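Local atomic coordinates of NADPH-quinone reductase (Pediococcus pentosaceus ATCC 25745, PDB entry 3HA2), a protein that probably transfers electrons from NAD(P)H to quinones through a bound flavin, FMN. Residues L4-H9 / A68-W73; S47-N52 / T76-K81. All blocks are in the same frame, centred on the assembly; numbering follows the deposited sequence.

Overall arrangement
Strand 3-7 opens the chain and lies second in the parallel sheet, between strands 31-35 and 54-60. Helix 42-50 follows strand 31-35, and helix 68-77 follows strand 54-60. Interaction 1 closes the loop from 4-9 to 68-73 by laying the first strand against the start of helix 68-77. Interaction 2 joins 47-52 to 76-81, where the end of helix 42-50 meets the far end of the same helix. The segments alternate along the chain, so the two contacts cross rather than nest. Their centres lie about 13 Å apart, and they touch directly: Trp73 CH2 stands 3.6 Å from Met78 CE, and Leu4 packs on Leu48 and Leu49.

Interaction 1 of 2, residues L4-H9 / A68-W73; sequences LIIVAH and ALLKQW
In this flavodoxin-like domain, one part of a longer protein, helix 68-77 lies against the parallel sheet, and the contact joins it to strand 3-7 and the loop that follows through Ile6, Ala8, Leu70 and Trp73. Ile6 carries most of the strand's share. Its CD1 comes within 3.8 Å of Trp73 CZ2, while Ile6 CG1 lies 3.9 Å from the same Trp73 CZ2, both at the six-membered end of the indole. The Ile6 methyl CG2 sits over one face of the indole. Ile6 and Trp73 approach from opposite directions; with Trp73 CG anti to its backbone N (chi1 -179°), the indole extends from the helix to the strand. Ile6 CG2 also meets Leu70 CD1 at 4.2 Å, the two side chains crossing at about a right angle. One step past the strand, Ala8 CB packs on Leu70 CB at 3.7 Å; here the backbones are closest, with Ala8 CA and Leu70 CA 5.8 Å apart. Leu57 of strand 54-60 touches both Ile6 and Trp73. The indole NE1 is hydrogen-bonded to Glu45, and Phe40 meets the ring edge-to-face. No hydrogen bond links the two segments, and all four touching residues are buried: helix and strand hold together by apolar contact, while the tryptophan's one polar atom is satisfied by a carboxylate of helix 42-50.

Interaction 2 of 2, residues S47-N52 / T76-K81; sequences SLLLQN and TVMTTK. With SO4 (sulfate ion), chain D.
Apolar contact joins the end of helix 42-50 to the end of helix 68-77, with Leu49 meeting Val77, in the last turn, and selenomethionine Met78, just past it. Leu49 CD1 does most of the touching, 3.8 Å from Val77 CG1 and 3.7 Å from Met78 CE; Leu49 CD2 also approaches that CE, at 4.1 Å. The Met78 chain bends at chi2 (-55°), bringing its selenium and terminal methyl nearer the leucine.

No hydrogen bond crosses between the segments; Asn52 ND2 gives a fairly straight bond of 2.8 Å to Leu48 O, and Ser47 OG donates to Gln51 OE1 in the carbonyl plane. Met78 centres an inverse gamma turn between the helices, and Thr79 is the N-cap of the next, its OG1 bonded to Phe82 N. At that helix start a sulfate, probably from the crystallisation liquor, takes hydrogen bonds from Thr80 N (O3, 2.8 Å) and Lys81 N (O4, 3.1 Å); a weak, longer one runs from Thr80 OG1 to the same O3.

Leu49 also touches Trp73 of helix 68-77, Gln46 of helix 42-50 bonds Val77 O, and Met78 O takes a hydrogen bond from Trp63 NE1 of the second subunit, so the junction of the two helices lies beside strand 3-7 and reaches the second subunit.

Interaction 1 of 2, residues L4-H9 / A68-W73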
loop_
_atom_site.group_PDB
_atom_site.type_symbol
_atom_site.label_atom_id
_atom_site.label_comp_id
_atom_site.label_asym_id
_atom_site.label_seq_id
_atom_site.Cartn_x
_atom_site.Cartn_y
_atom_site.Cartn_z
ATOM N N LEU A 4 -16.605 4.564 -13.083
ATOM C CA LEU A 4 -16.735 3.491 -12.121
ATOM C C LEU A 4 -16.082 3.939 -10.824
ATOM O O LEU A 4 -14.898 4.291 -10.807
ATOM C CB LEU A 4 -16.006 2.226 -12.646
ATOM C CG LEU A 4 -15.975 0.993 -11.738
ATOM C CD1 LEU A 4 -17.397 0.484 -11.409
ATOM C CD2 LEU A 4 -15.135 -0.116 -12.385
ATOM N N ILE A 5 -16.850 3.919 -9.738
ATOM C CA ILE A 5 -16.313 4.261 -8.427
ATOM C C ILE A 5 -16.167 2.982 -7.601
ATOM O O ILE A 5 -17.161 2.361 -7.216
ATOM C CB ILE A 5 -17.176 5.312 -7.715
ATOM C CG1 ILE A 5 -17.378 6.543 -8.625
ATOM C CG2 ILE A 5 -16.516 5.741 -6.382
ATOM C CD1 ILE A 5 -18.372 7.524 -8.048
ATOM N N ILE A 6 -14.912 2.597 -7.362
ATOM C CA ILE A 6 -14.579 1.433 -6.533
ATOM C C ILE A 6 -14.523 1.901 -5.085
ATOM O O ILE A 6 -13.602 2.628 -4.687
ATOM C CB ILE A 6 -13.191 0.838 -6.883
ATOM C CG1 ILE A 6 -13.073 0.510 -8.380
ATOM C CG2 ILE A 6 -12.906 -0.406 -6.005
ATOM C CD1 ILE A 6 -14.130 -0.452 -8.893
ATOM N N VAL A 7 -15.528 1.502 -4.323
ATOM C CA VAL A 7 -15.706 1.979 -2.956
ATOM C C VAL A 7 -15.117 0.938 -2.028
ATOM O O VAL A 7 -15.723 -0.116 -1.789
ATOM C CB VAL A 7 -17.195 2.238 -2.644
ATOM C CG1 VAL A 7 -17.389 2.759 -1.210
ATOM C CG2 VAL A 7 -17.761 3.228 -3.640
ATOM N N ALA A 8 -13.922 1.235 -1.528
ATOM C CA ALA A 8 -13.155 0.286 -0.737
ATOM C C ALA A 8 -13.091 0.707 0.717
ATOM O O ALA A 8 -12.014 0.765 1.298
ATOM C CB ALA A 8 -11.743 0.114 -1.308
ATOM N N HIS A 9 -14.233 1.061 1.291
ATOM C CA HIS A 9 -14.296 1.258 2.736
ATOM C C HIS A 9 -14.519 -0.124 3.334
ATOM O O HIS A 9 -15.446 -0.823 2.912
ATOM C CB HIS A 9 -15.410 2.211 3.121
ATOM C CG HIS A 9 -15.390 2.592 4.567
ATOM N ND1 HIS A 9 -15.010 3.845 4.999
ATOM C CD2 HIS A 9 -15.689 1.882 5.681
ATOM C CE1 HIS A 9 -15.080 3.890 6.319
ATOM N NE2 HIS A 9 -15.497 2.715 6.758
ATOM N N ALA A 68 -6.442 -3.004 3.112
ATOM C CA ALA A 68 -6.000 -4.278 2.559
ATOM C C ALA A 68 -6.937 -4.843 1.473
ATOM O O ALA A 68 -6.469 -5.457 0.521
ATOM C CB ALA A 68 -5.829 -5.277 3.679
ATOM N N LEU A 69 -8.250 -4.664 1.624
ATOM C CA LEU A 69 -9.172 -5.204 0.604
ATOM C C LEU A 69 -8.938 -4.538 -0.753
ATOM O O LEU A 69 -9.000 -5.213 -1.774
ATOM C CB LEU A 69 -10.657 -5.093 0.998
ATOM C CG LEU A 69 -11.599 -5.909 0.058
ATOM C CD1 LEU A 69 -11.214 -7.389 -0.060
ATOM C CD2 LEU A 69 -13.064 -5.821 0.445
ATOM N N LEU A 70 -8.642 -3.241 -0.773
ATOM C CA LEU A 70 -8.315 -2.606 -2.060
ATOM C C LEU A 70 -6.992 -3.136 -2.630
ATOM O O LEU A 70 -6.876 -3.361 -3.833
ATOM C CB LEU A 70 -8.303 -1.074 -1.984
ATOM C CG LEU A 70 -8.009 -0.363 -3.324
ATOM C CD1 LEU A 70 -9.047 -0.709 -4.412
ATOM C CD2 LEU A 70 -7.921 1.138 -3.147
ATOM N N LYS A 71 -6.007 -3.361 -1.757
ATOM C CA LYS A 71 -4.727 -3.880 -2.212
ATOM C C LYS A 71 -4.930 -5.292 -2.766
ATOM O O LYS A 71 -4.333 -5.654 -3.778
ATOM C CB LYS A 71 -3.712 -3.911 -1.067
ATOM C CG LYS A 71 -2.313 -4.274 -1.520
ATOM C CD LYS A 71 -1.748 -3.143 -2.395
ATOM C CE LYS A 71 -1.112 -3.661 -3.674
ATOM N NZ LYS A 71 0.022 -4.617 -3.472
ATOM N N GLN A 72 -5.792 -6.078 -2.114
ATOM C CA GLN A 72 -6.112 -7.415 -2.626
ATOM C C GLN A 72 -6.739 -7.353 -4.023
ATOM O O GLN A 72 -6.414 -8.157 -4.888
ATOM C CB GLN A 72 -7.018 -8.192 -1.675
ATOM C CG GLN A 72 -7.175 -9.687 -2.046
ATOM C CD GLN A 72 -5.859 -10.443 -1.923
ATOM O OE1 GLN A 72 -5.091 -10.546 -2.878
ATOM N NE2 GLN A 72 -5.563 -10.912 -0.719
ATOM N N TRP A 73 -7.634 -6.390 -4.233
ATOM C CA TRP A 73 -8.277 -6.202 -5.546
ATOM C C TRP A 73 -7.232 -5.830 -6.588
ATOM O O TRP A 73 -7.233 -6.367 -7.696
ATOM C CB TRP A 73 -9.345 -5.117 -5.385
ATOM C CG TRP A 73 -10.175 -4.731 -6.581
ATOM C CD1 TRP A 73 -11.371 -5.267 -6.971
ATOM C CD2 TRP A 73 -9.923 -3.633 -7.450
ATOM N NE1 TRP A 73 -11.856 -4.589 -8.072
ATOM C CE2 TRP A 73 -10.974 -3.593 -8.395
ATOM C CE3 TRP A 73 -8.870 -2.713 -7.564
ATOM C CZ2 TRP A 73 -11.029 -2.638 -9.419
ATOM C CZ3 TRP A 73 -8.937 -1.738 -8.582
ATOM C CH2 TRP A 73 -10.010 -1.728 -9.497
#

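Interaction 2 of 2, residues S47-N52 / T76-K81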
loop_
_atom_site.group_PDB
_atom_site.type_symbol
_atom_site.label_atom_id
_atom_site.label_comp_id
_atom_site.label_asym_id
_atom_site.label_seq_id
_atom_site.Cartn_x
_atom_site.Cartn_y
_atom_site.Cartn_z
ATOM N N SER A 47 -14.681 -6.972 -16.024
ATOM C CA SER A 47 -15.766 -6.544 -16.896
ATOM C C SER A 47 -16.160 -5.095 -16.629
ATOM O O SER A 47 -16.339 -4.323 -17.568
ATOM C CB SER A 47 -16.988 -7.432 -16.739
ATOM O OG SER A 47 -17.963 -7.039 -17.688
ATOM N N LEU A 48 -16.305 -4.738 -15.355
ATOM C CA LEU A 48 -16.672 -3.362 -15.000
ATOM C C LEU A 48 -15.604 -2.366 -15.433
ATOM O O LEU A 48 -15.918 -1.290 -15.950
ATOM C CB LEU A 48 -16.940 -3.246 -13.496
ATOM C CG LEU A 48 -18.213 -3.930 -12.990
ATOM C CD1 LEU A 48 -18.258 -3.830 -11.465
ATOM C CD2 LEU A 48 -19.464 -3.283 -13.598
ATOM N N LEU A 49 -14.337 -2.714 -15.231
ATOM C CA LEU A 49 -13.250 -1.848 -15.698
ATOM C C LEU A 49 -13.314 -1.594 -17.200
ATOM O O LEU A 49 -13.186 -0.446 -17.653
ATOM C CB LEU A 49 -11.892 -2.425 -15.325
ATOM C CG LEU A 49 -11.613 -2.416 -13.822
ATOM C CD1 LEU A 49 -10.475 -3.382 -13.541
ATOM C CD2 LEU A 49 -11.238 -1.039 -13.348
ATOM N N LEU A 50 -13.532 -2.658 -17.965
ATOM C CA LEU A 50 -13.557 -2.555 -19.420
ATOM C C LEU A 50 -14.685 -1.647 -19.904
ATOM O O LEU A 50 -14.566 -1.033 -20.961
ATOM C CB LEU A 50 -13.670 -3.939 -20.065
ATOM C CG LEU A 50 -12.442 -4.860 -20.019
ATOM C CD1 LEU A 50 -12.775 -6.227 -20.614
ATOM C CD2 LEU A 50 -11.263 -4.252 -20.753
ATOM N N GLN A 51 -15.762 -1.577 -19.126
ATOM C CA GLN A 51 -16.978 -0.852 -19.501
ATOM C C GLN A 51 -16.929 0.624 -19.090
ATOM O O GLN A 51 -17.861 1.376 -19.367
ATOM C CB GLN A 51 -18.198 -1.499 -18.839
ATOM C CG GLN A 51 -18.546 -2.893 -19.353
ATOM C CD GLN A 51 -19.615 -3.574 -18.508
ATOM O OE1 GLN A 51 -19.462 -4.729 -18.108
ATOM N NE2 GLN A 51 -20.697 -2.858 -18.224
ATOM N N ASN A 52 -15.870 1.031 -18.397
ATOM C CA ASN A 52 -15.803 2.409 -17.894
ATOM C C ASN A 52 -14.566 3.147 -18.372
ATOM O O ASN A 52 -13.556 2.520 -18.690
ATOM C CB ASN A 52 -15.948 2.451 -16.367
ATOM C CG ASN A 52 -17.363 2.124 -15.916
ATOM O OD1 ASN A 52 -18.174 3.029 -15.697
ATOM N ND2 ASN A 52 -17.681 0.835 -15.820
ATOM N N THR A 76 -5.088 -8.970 -7.477
ATOM C CA THR A 76 -5.784 -10.117 -8.061
ATOM C C THR A 76 -6.520 -9.769 -9.364
ATOM O O THR A 76 -6.525 -10.552 -10.312
ATOM C CB THR A 76 -6.762 -10.736 -7.022
ATOM O OG1 THR A 76 -6.060 -10.990 -5.788
ATOM C CG2 THR A 76 -7.297 -12.043 -7.509
ATOM N N VAL A 77 -7.133 -8.585 -9.407
ATOM C CA VAL A 77 -7.879 -8.152 -10.592
ATOM C C VAL A 77 -6.904 -7.628 -11.642
ATOM O O VAL A 77 -7.088 -7.851 -12.842
ATOM C CB VAL A 77 -8.949 -7.057 -10.231
ATOM C CG1 VAL A 77 -9.554 -6.405 -11.497
ATOM C CG2 VAL A 77 -10.050 -7.641 -9.378
HETATM N N MSE A 78 -5.881 -6.901 -11.187
HETATM C CA MSE A 78 -4.927 -6.274 -12.102
HETATM C C MSE A 78 -3.788 -7.253 -12.372
HETATM O O MSE A 78 -2.682 -7.117 -11.844
HETATM C CB MSE A 78 -4.395 -4.948 -11.551
HETATM C CG MSE A 78 -5.463 -3.929 -11.240
HETATM SE SE MSE A 78 -6.607 -3.558 -12.778
HETATM C CE MSE A 78 -7.459 -1.941 -12.029
ATOM N N THR A 79 -4.068 -8.251 -13.198
ATOM C CA THR A 79 -3.043 -9.220 -13.552
ATOM C C THR A 79 -2.112 -8.652 -14.626
ATOM O O THR A 79 -2.438 -7.682 -15.291
ATOM C CB THR A 79 -3.660 -10.536 -14.060
ATOM O OG1 THR A 79 -4.469 -10.267 -15.211
ATOM C CG2 THR A 79 -4.504 -11.193 -12.970
ATOM N N THR A 80 -0.944 -9.265 -14.775
ATOM C CA THR A 80 -0.046 -8.948 -15.877
ATOM C C THR A 80 -0.772 -9.071 -17.210
ATOM O O THR A 80 -0.673 -8.171 -18.054
ATOM C CB THR A 80 1.169 -9.890 -15.850
ATOM O OG1 THR A 80 1.836 -9.714 -14.598
ATOM C CG2 THR A 80 2.128 -9.590 -16.969
ATOM N N LYS A 81 -1.502 -10.180 -17.385
ATOM C CA LYS A 81 -2.223 -10.506 -18.627
ATOM C C LYS A 81 -3.261 -9.440 -18.989
ATOM O O LYS A 81 -3.441 -9.104 -20.157
ATOM C CB LYS A 81 -2.917 -11.873 -18.483
ATOM C CG LYS A 81 -3.440 -12.501 -19.786
ATOM C CD LYS A 81 -4.530 -13.551 -19.491
ATOM C CE LYS A 81 -4.658 -14.628 -20.562
ATOM N NZ LYS A 81 -4.348 -14.207 -21.965
HETATM S S SO4 D . -0.696 -12.913 -14.160
HETATM O O1 SO4 D . 0.577 -13.646 -14.176
HETATM O O2 SO4 D . -1.697 -13.723 -13.455
HETATM O O3 SO4 D . -0.522 -11.665 -13.404
HETATM O O4 SO4 D . -1.133 -12.645 -15.544
#